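Local coordinates for protein putative aminooxidase (Propionibacterium acnes, PDB 2BA9) that isomerises polyunsaturated fatty acids, producing conjugated linoleic acid, and binds FAD, probably as its cofactor, in a fold of the flavin-containing amine oxidoreductase family, at residues Q126-Y134 with A179-F187; E290-V298 with V310-P321. All blocks are in the same frame, centred on the assembly; numbering follows the deposited sequence.

Interaction 1: residues Q126-Y134 with A179-F187; sequences QGYDANGHY and AYVLKYLDF. With NA (sodium ion), chain B.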
# COMPACT_ATOMS: atom_id res chain seq x y z
N GLN A 126 19.47 -7.00 -11.69
CA GLN A 126 19.09 -8.20 -10.93
C GLN A 126 19.12 -7.91 -9.42
O GLN A 126 20.08 -7.35 -8.92
CB GLN A 126 20.01 -9.37 -11.26
CG GLN A 126 19.71 -10.60 -10.42
CD GLN A 126 20.05 -11.92 -11.09
OE1 GLN A 126 20.02 -12.97 -10.42
NE2 GLN A 126 20.34 -11.90 -12.39
N GLY A 127 18.04 -8.28 -8.72
CA GLY A 127 17.94 -8.05 -7.28
C GLY A 127 17.00 -6.92 -6.90
O GLY A 127 16.51 -6.87 -5.78
N TYR A 128 16.77 -6.01 -7.84
CA TYR A 128 15.78 -4.93 -7.69
C TYR A 128 14.46 -5.35 -7.02
O TYR A 128 13.83 -4.55 -6.30
CB TYR A 128 15.47 -4.31 -9.07
CG TYR A 128 14.47 -5.12 -9.89
CD1 TYR A 128 13.13 -4.79 -9.88
CD2 TYR A 128 14.87 -6.21 -10.67
CE1 TYR A 128 12.21 -5.51 -10.62
CE2 TYR A 128 13.93 -6.95 -11.41
CZ TYR A 128 12.61 -6.58 -11.38
OH TYR A 128 11.65 -7.28 -12.10
N ASP A 129 14.04 -6.59 -7.26
CA ASP A 129 12.71 -7.06 -6.87
C ASP A 129 12.62 -7.67 -5.49
O ASP A 129 11.54 -8.06 -5.06
CB ASP A 129 12.13 -8.01 -7.91
CG ASP A 129 13.02 -9.21 -8.20
OD1 ASP A 129 14.20 -9.21 -7.82
OD2 ASP A 129 12.52 -10.14 -8.85
N ALA A 130 13.74 -7.74 -4.77
CA ALA A 130 13.75 -8.23 -3.39
C ALA A 130 12.81 -7.37 -2.49
O ALA A 130 12.69 -6.14 -2.64
CB ALA A 130 15.18 -8.26 -2.84
N ASN A 131 12.13 -8.05 -1.57
CA ASN A 131 11.28 -7.39 -0.61
C ASN A 131 12.15 -6.56 0.34
O ASN A 131 13.26 -6.97 0.70
CB ASN A 131 10.44 -8.43 0.14
CG ASN A 131 9.61 -7.83 1.25
OD1 ASN A 131 10.01 -7.86 2.40
ND2 ASN A 131 8.43 -7.29 0.91
N GLY A 132 11.68 -5.38 0.71
CA GLY A 132 12.44 -4.48 1.58
C GLY A 132 13.59 -3.83 0.84
O GLY A 132 13.76 -4.05 -0.36
N HIS A 133 14.37 -3.02 1.56
CA HIS A 133 15.44 -2.22 0.97
C HIS A 133 16.81 -2.44 1.66
O HIS A 133 17.79 -1.75 1.33
CB HIS A 133 15.06 -0.73 1.00
CG HIS A 133 13.74 -0.42 0.35
ND1 HIS A 133 13.63 0.27 -0.84
CD2 HIS A 133 12.48 -0.69 0.74
CE1 HIS A 133 12.36 0.40 -1.16
NE2 HIS A 133 11.64 -0.19 -0.22
N TYR A 134 16.87 -3.41 2.57
CA TYR A 134 18.07 -3.72 3.36
C TYR A 134 19.19 -4.30 2.47
O TYR A 134 20.38 -4.17 2.80
CB TYR A 134 17.75 -4.66 4.55
CG TYR A 134 16.88 -5.87 4.24
CD1 TYR A 134 17.46 -7.02 3.77
CD2 TYR A 134 15.49 -5.83 4.39
CE1 TYR A 134 16.70 -8.12 3.47
CE2 TYR A 134 14.71 -6.95 4.08
CZ TYR A 134 15.33 -8.09 3.62
OH TYR A 134 14.63 -9.22 3.29
N ALA A 179 12.97 2.28 -7.03
CA ALA A 179 12.99 1.12 -6.11
C ALA A 179 11.61 0.74 -5.56
O ALA A 179 11.31 -0.44 -5.36
CB ALA A 179 13.91 1.40 -4.95
N TYR A 180 10.78 1.73 -5.28
CA TYR A 180 9.43 1.45 -4.83
C TYR A 180 8.62 0.85 -5.98
O TYR A 180 7.96 -0.17 -5.80
CB TYR A 180 8.75 2.73 -4.30
CG TYR A 180 9.43 3.29 -3.08
CD1 TYR A 180 9.42 2.60 -1.87
CD2 TYR A 180 10.08 4.52 -3.13
CE1 TYR A 180 10.04 3.12 -0.74
CE2 TYR A 180 10.70 5.05 -2.00
CZ TYR A 180 10.68 4.35 -0.81
OH TYR A 180 11.31 4.89 0.32
N VAL A 181 8.71 1.46 -7.16
CA VAL A 181 7.86 1.07 -8.29
C VAL A 181 8.09 -0.39 -8.64
O VAL A 181 7.14 -1.16 -8.76
CB VAL A 181 8.12 1.94 -9.55
CG1 VAL A 181 7.24 1.46 -10.75
CG2 VAL A 181 7.91 3.46 -9.22
N LEU A 182 9.38 -0.74 -8.76
CA LEU A 182 9.80 -2.03 -9.30
C LEU A 182 9.79 -3.18 -8.28
O LEU A 182 9.83 -4.36 -8.67
CB LEU A 182 11.16 -1.87 -9.99
CG LEU A 182 11.06 -1.01 -11.27
CD1 LEU A 182 12.42 -0.52 -11.75
CD2 LEU A 182 10.34 -1.80 -12.38
N LYS A 183 9.69 -2.85 -6.99
CA LYS A 183 9.45 -3.84 -5.93
C LYS A 183 7.97 -4.25 -5.88
O LYS A 183 7.67 -5.40 -5.56
CB LYS A 183 9.93 -3.33 -4.56
CG LYS A 183 11.46 -3.37 -4.43
CD LYS A 183 11.98 -2.89 -3.08
CE LYS A 183 13.49 -2.76 -3.11
NZ LYS A 183 14.20 -4.05 -3.47
N TYR A 184 7.07 -3.32 -6.18
CA TYR A 184 5.65 -3.62 -6.40
C TYR A 184 5.43 -4.15 -7.81
O TYR A 184 5.16 -5.35 -8.02
CB TYR A 184 4.81 -2.37 -6.11
CG TYR A 184 3.42 -2.30 -6.72
CD1 TYR A 184 2.64 -3.45 -6.90
CD2 TYR A 184 2.86 -1.08 -7.08
CE1 TYR A 184 1.40 -3.38 -7.46
CE2 TYR A 184 1.60 -1.00 -7.63
CZ TYR A 184 0.86 -2.15 -7.81
OH TYR A 184 -0.40 -2.10 -8.35
N LEU A 185 5.56 -3.28 -8.80
CA LEU A 185 5.42 -3.69 -10.19
C LEU A 185 6.74 -4.20 -10.73
O LEU A 185 7.38 -3.58 -11.58
CB LEU A 185 4.87 -2.55 -11.05
CG LEU A 185 3.41 -2.16 -10.81
CD1 LEU A 185 3.11 -0.82 -11.44
CD2 LEU A 185 2.45 -3.21 -11.35
N ASP A 186 7.16 -5.35 -10.22
CA ASP A 186 8.28 -6.05 -10.82
C ASP A 186 7.77 -6.61 -12.14
O ASP A 186 6.56 -6.56 -12.42
CB ASP A 186 8.89 -7.12 -9.90
CG ASP A 186 7.92 -8.20 -9.47
OD1 ASP A 186 6.72 -8.17 -9.81
OD2 ASP A 186 8.38 -9.10 -8.73
N PHE A 187 8.67 -7.09 -12.98
CA PHE A 187 8.24 -7.40 -14.34
C PHE A 187 7.09 -8.42 -14.37
O PHE A 187 6.16 -8.28 -15.15
CB PHE A 187 9.41 -7.87 -15.21
CG PHE A 187 9.09 -7.87 -16.67
CD1 PHE A 187 9.23 -6.71 -17.42
CD2 PHE A 187 8.63 -9.02 -17.28
CE1 PHE A 187 8.92 -6.71 -18.77
CE2 PHE A 187 8.33 -9.03 -18.63
CZ PHE A 187 8.46 -7.87 -19.37
NA NA B . 7.67 -7.81 -4.86
O HOH W 1 13.48 -2.06 -7.12
O HOH W 2 9.00 -8.04 -6.50
O HOH W 3 10.21 -10.43 -9.95
O HOH W 4 9.44 -7.20 -3.34
O HOH W 5 5.93 -7.56 -6.41
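Lys183 runs extended through its middle torsions and then bends at its last (chi4 -58°), which carries NZ to the carbonyls of the Gly127-Ala130 type I turn, while Tyr128, with chi1 80°, brings its ring edge up to Leu182 O. A lysine suits this place because its ammonium can donate to two carbonyls at once: NZ bonds Ala130 O at 2.7 Å and Tyr128 O at 2.9 Å, the latter from well above the carbonyl plane. Its CE rests on a face of the His133 imidazole. Farther along, Phe187 N gives a nearly straight bond (173°) to Tyr128 OH, and Tyr128 CD1 meets Leu182 CB at 3.5 Å.

The sodium ion lies 2.5 Å from Lys183 O and also binds three waters and Glu410. One of those waters donates to both Asp129 O and Asp186 OD2. Another water joins the two carboxylates, whose OD2 atoms (Asp129 and Asp186) stand 4.3 Å apart, and probably eases their repulsion.

Asp186 is the N-cap of helix 187-195, and its OD1 also bonds Thr189 OG1. The 126-134 loop lies along one side of helix 178-184 and past its end, Asn131 and Tyr134 reaching helix 408-423 and Leu182 helices 145-151 and 158-161.

Interaction 2: residues E290-V298 with V310-P321; sequences EYPTISGYV and VMVYYHRWADDP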
# COMPACT_ATOMS: atom_id res chain seq x y z
N GLU A 290 -26.81 6.13 -14.16
CA GLU A 290 -26.04 5.62 -15.30
C GLU A 290 -24.87 4.78 -14.76
O GLU A 290 -23.73 5.24 -14.66
CB GLU A 290 -25.57 6.74 -16.24
CG GLU A 290 -26.53 7.13 -17.37
CD GLU A 290 -28.01 7.14 -16.98
OE1 GLU A 290 -28.67 6.08 -17.15
OE2 GLU A 290 -28.52 8.19 -16.54
N TYR A 291 -25.19 3.54 -14.41
CA TYR A 291 -24.22 2.59 -13.85
C TYR A 291 -23.20 2.16 -14.91
O TYR A 291 -23.58 1.72 -16.00
CB TYR A 291 -24.97 1.37 -13.33
CG TYR A 291 -24.24 0.55 -12.28
CD1 TYR A 291 -23.84 1.11 -11.07
CD2 TYR A 291 -24.01 -0.83 -12.48
CE1 TYR A 291 -23.21 0.34 -10.10
CE2 TYR A 291 -23.37 -1.60 -11.51
CZ TYR A 291 -22.97 -1.00 -10.33
OH TYR A 291 -22.35 -1.76 -9.36
N PRO A 292 -21.90 2.29 -14.62
CA PRO A 292 -20.94 1.72 -15.57
C PRO A 292 -21.12 0.21 -15.72
O PRO A 292 -21.64 -0.44 -14.83
CB PRO A 292 -19.58 2.05 -14.96
CG PRO A 292 -19.84 2.64 -13.61
CD PRO A 292 -21.26 3.02 -13.52
N THR A 293 -20.70 -0.31 -16.88
CA THR A 293 -20.72 -1.74 -17.15
C THR A 293 -19.31 -2.32 -17.02
O THR A 293 -19.10 -3.51 -17.25
CB THR A 293 -21.31 -2.05 -18.55
OG1 THR A 293 -20.83 -1.10 -19.50
CG2 THR A 293 -22.83 -1.96 -18.53
N ILE A 294 -18.36 -1.47 -16.65
CA ILE A 294 -16.95 -1.82 -16.56
C ILE A 294 -16.21 -0.72 -15.75
O ILE A 294 -16.71 0.40 -15.65
CB ILE A 294 -16.35 -1.95 -17.98
CG1 ILE A 294 -15.00 -2.68 -17.94
CG2 ILE A 294 -16.23 -0.56 -18.67
CD1 ILE A 294 -14.53 -3.12 -19.33
N SER A 295 -15.07 -1.06 -15.15
CA SER A 295 -14.25 -0.05 -14.44
C SER A 295 -13.55 0.87 -15.45
O SER A 295 -13.38 0.51 -16.60
CB SER A 295 -13.21 -0.71 -13.51
OG SER A 295 -13.83 -1.40 -12.44
N GLY A 296 -13.14 2.05 -15.03
CA GLY A 296 -12.47 2.97 -15.95
C GLY A 296 -11.24 3.64 -15.38
O GLY A 296 -11.25 4.06 -14.22
N TYR A 297 -10.19 3.73 -16.20
CA TYR A 297 -8.95 4.44 -15.87
C TYR A 297 -8.85 5.72 -16.70
O TYR A 297 -9.40 5.82 -17.80
CB TYR A 297 -7.72 3.59 -16.16
CG TYR A 297 -7.46 2.49 -15.14
CD1 TYR A 297 -6.36 2.53 -14.29
CD2 TYR A 297 -8.32 1.40 -15.04
CE1 TYR A 297 -6.14 1.50 -13.36
CE2 TYR A 297 -8.11 0.39 -14.14
CZ TYR A 297 -7.02 0.44 -13.29
OH TYR A 297 -6.84 -0.59 -12.38
N VAL A 298 -8.13 6.70 -16.14
CA VAL A 298 -8.01 8.01 -16.77
C VAL A 298 -6.57 8.49 -16.71
O VAL A 298 -6.20 9.29 -15.82
CB VAL A 298 -8.98 9.04 -16.14
CG1 VAL A 298 -9.13 10.28 -17.05
CG2 VAL A 298 -10.34 8.43 -15.91
N VAL A 310 -10.28 12.57 -10.54
CA VAL A 310 -10.46 11.12 -10.48
C VAL A 310 -9.58 10.43 -11.53
O VAL A 310 -9.68 10.73 -12.72
CB VAL A 310 -11.92 10.72 -10.74
CG1 VAL A 310 -12.05 9.19 -10.85
CG2 VAL A 310 -12.85 11.27 -9.66
N MET A 311 -8.76 9.49 -11.07
CA MET A 311 -7.83 8.77 -11.93
C MET A 311 -8.36 7.39 -12.36
O MET A 311 -7.90 6.82 -13.33
CB MET A 311 -6.50 8.59 -11.22
CG MET A 311 -5.92 9.90 -10.71
SD MET A 311 -4.32 9.62 -9.96
CE MET A 311 -4.80 8.91 -8.39
N VAL A 312 -9.31 6.87 -11.60
CA VAL A 312 -9.87 5.55 -11.83
C VAL A 312 -11.11 5.41 -10.98
O VAL A 312 -11.25 6.07 -9.94
CB VAL A 312 -8.85 4.42 -11.49
CG1 VAL A 312 -8.39 4.54 -10.05
CG2 VAL A 312 -9.46 3.04 -11.76
N TYR A 313 -12.04 4.58 -11.45
CA TYR A 313 -13.19 4.19 -10.63
C TYR A 313 -13.41 2.71 -10.76
O TYR A 313 -13.08 2.11 -11.78
CB TYR A 313 -14.44 5.00 -10.98
CG TYR A 313 -14.88 4.94 -12.42
CD1 TYR A 313 -15.63 3.87 -12.90
CD2 TYR A 313 -14.57 5.97 -13.29
CE1 TYR A 313 -16.03 3.83 -14.23
CE2 TYR A 313 -14.96 5.94 -14.61
CZ TYR A 313 -15.70 4.87 -15.08
OH TYR A 313 -16.10 4.85 -16.42
N TYR A 314 -13.96 2.13 -9.70
CA TYR A 314 -14.12 0.69 -9.57
C TYR A 314 -15.58 0.22 -9.69
O TYR A 314 -16.42 0.57 -8.86
CB TYR A 314 -13.52 0.27 -8.23
CG TYR A 314 -13.63 -1.19 -7.86
CD1 TYR A 314 -13.54 -2.20 -8.81
CD2 TYR A 314 -13.77 -1.55 -6.54
CE1 TYR A 314 -13.63 -3.53 -8.44
CE2 TYR A 314 -13.86 -2.85 -6.16
CZ TYR A 314 -13.79 -3.85 -7.11
OH TYR A 314 -13.86 -5.15 -6.70
N HIS A 315 -15.83 -0.58 -10.73
CA HIS A 315 -17.09 -1.30 -10.97
C HIS A 315 -17.00 -2.72 -10.37
O HIS A 315 -16.33 -3.58 -10.91
CB HIS A 315 -17.33 -1.37 -12.50
CG HIS A 315 -18.62 -2.02 -12.91
ND1 HIS A 315 -18.67 -3.27 -13.49
CD2 HIS A 315 -19.90 -1.58 -12.88
CE1 HIS A 315 -19.93 -3.58 -13.78
NE2 HIS A 315 -20.69 -2.57 -13.42
N ARG A 316 -17.70 -2.96 -9.27
CA ARG A 316 -17.50 -4.19 -8.47
C ARG A 316 -18.59 -5.25 -8.66
O ARG A 316 -18.30 -6.42 -8.99
CB ARG A 316 -17.37 -3.84 -6.98
CG ARG A 316 -17.21 -5.05 -6.03
CD ARG A 316 -16.61 -4.59 -4.71
NE ARG A 316 -16.61 -5.59 -3.63
CZ ARG A 316 -15.67 -6.52 -3.45
NH1 ARG A 316 -14.66 -6.65 -4.30
NH2 ARG A 316 -15.75 -7.35 -2.42
N TRP A 317 -19.84 -4.85 -8.41
CA TRP A 317 -20.98 -5.74 -8.53
C TRP A 317 -21.72 -5.41 -9.80
O TRP A 317 -22.47 -4.43 -9.86
CB TRP A 317 -21.90 -5.59 -7.32
CG TRP A 317 -21.22 -5.88 -6.01
CD1 TRP A 317 -20.99 -5.00 -4.98
CD2 TRP A 317 -20.66 -7.13 -5.59
NE1 TRP A 317 -20.34 -5.63 -3.96
CE2 TRP A 317 -20.11 -6.94 -4.31
CE3 TRP A 317 -20.57 -8.40 -6.18
CZ2 TRP A 317 -19.50 -7.97 -3.59
CZ3 TRP A 317 -19.95 -9.42 -5.47
CH2 TRP A 317 -19.42 -9.19 -4.19
N ALA A 318 -21.51 -6.22 -10.83
CA ALA A 318 -22.00 -5.93 -12.18
C ALA A 318 -23.51 -6.10 -12.32
O ALA A 318 -24.14 -5.48 -13.19
CB ALA A 318 -21.27 -6.83 -13.21
N ASP A 319 -24.09 -6.91 -11.45
CA ASP A 319 -25.50 -7.26 -11.55
C ASP A 319 -26.46 -6.31 -10.85
O ASP A 319 -27.67 -6.53 -10.89
CB ASP A 319 -25.70 -8.67 -11.01
CG ASP A 319 -25.33 -8.79 -9.56
OD1 ASP A 319 -24.24 -8.29 -9.21
OD2 ASP A 319 -26.10 -9.36 -8.77
N ASP A 320 -25.97 -5.25 -10.22
CA ASP A 320 -26.87 -4.36 -9.47
C ASP A 320 -26.49 -2.90 -9.67
O ASP A 320 -25.49 -2.45 -9.12
CB ASP A 320 -26.86 -4.75 -7.98
CG ASP A 320 -27.71 -3.83 -7.12
OD1 ASP A 320 -28.24 -2.81 -7.63
OD2 ASP A 320 -27.86 -4.13 -5.91
N PRO A 321 -27.30 -2.14 -10.43
CA PRO A 321 -26.99 -0.74 -10.72
C PRO A 321 -27.13 0.23 -9.56
O PRO A 321 -26.88 1.43 -9.73
CB PRO A 321 -27.98 -0.35 -11.82
CG PRO A 321 -28.71 -1.60 -12.18
CD PRO A 321 -28.57 -2.55 -11.05
O HOH W 6 -20.22 -2.14 -7.96
O HOH W 7 -17.00 2.57 -17.27
O HOH W 8 -13.81 -4.24 -12.74
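Tyr297 and Val312 pack side by side on one face of an antiparallel strand pair, 295-297 with 310-315, inside the mixed sheet of this amine-oxidase-type fold. Backbone bonds set the register. Gly296 and Tyr313 form the hydrogen-bonded pair, with Tyr313 N to Gly296 O at 2.9 Å and the return bond, Gly296 N to Tyr313 O, longer at 3.3 Å; Val298 N to Met311 O extends the pairing. Beyond it a side chain replaces a main-chain acceptor: Ser295 OG, small and polar, takes His315 N at 2.8 Å.

CH-pi contacts occur on both faces of the sheet and between the loops. Val312 CG2 sits 3.7 Å from the centroid of the Tyr297 ring, almost on its normal. On the other face the Tyr313 ring, whose chi1 of 56° folds it back across the neighbouring strand, meets Gly296, which has no side chain and so lets the ring settle with its face over Gly296 CA, 4.1 Å from the ring centroid. Pro321 CA likewise covers one face of the Tyr291 ring.

The His315 ring lies with one face against the Thr293-Ile294 peptide and meets Tyr291 at 56° between planes. Water joins Ile294 O to Tyr313 OH. Where the two loops meet, the Tyr291 hydroxyl donates to Trp317 O at 2.7 Å and accepts from a water 2.6 Å from OH, which in turn accepts a hydrogen bond from Trp317 N.

Interactions 1 and 2 follow one another along the chain within its flavin-containing amine oxidoreductase portion and do not touch: their centres are 31 Å apart and their nearest atoms about 8 Å. They differ in kind, one joining a loop to a helix beside a sodium site, the other pairing two strands of the mixed sheet. Each has a tyrosine in the neighbourhood of the flavin. The side chain of Tyr180 in 179-187 is about 11 Å from FAD, and that of Tyr297 in 290-298 about 8 Å. Tyr297 OH also bonds a dodecaethylene glycol, probably carried over from crystallisation, which may mark a pocket near the cofactor.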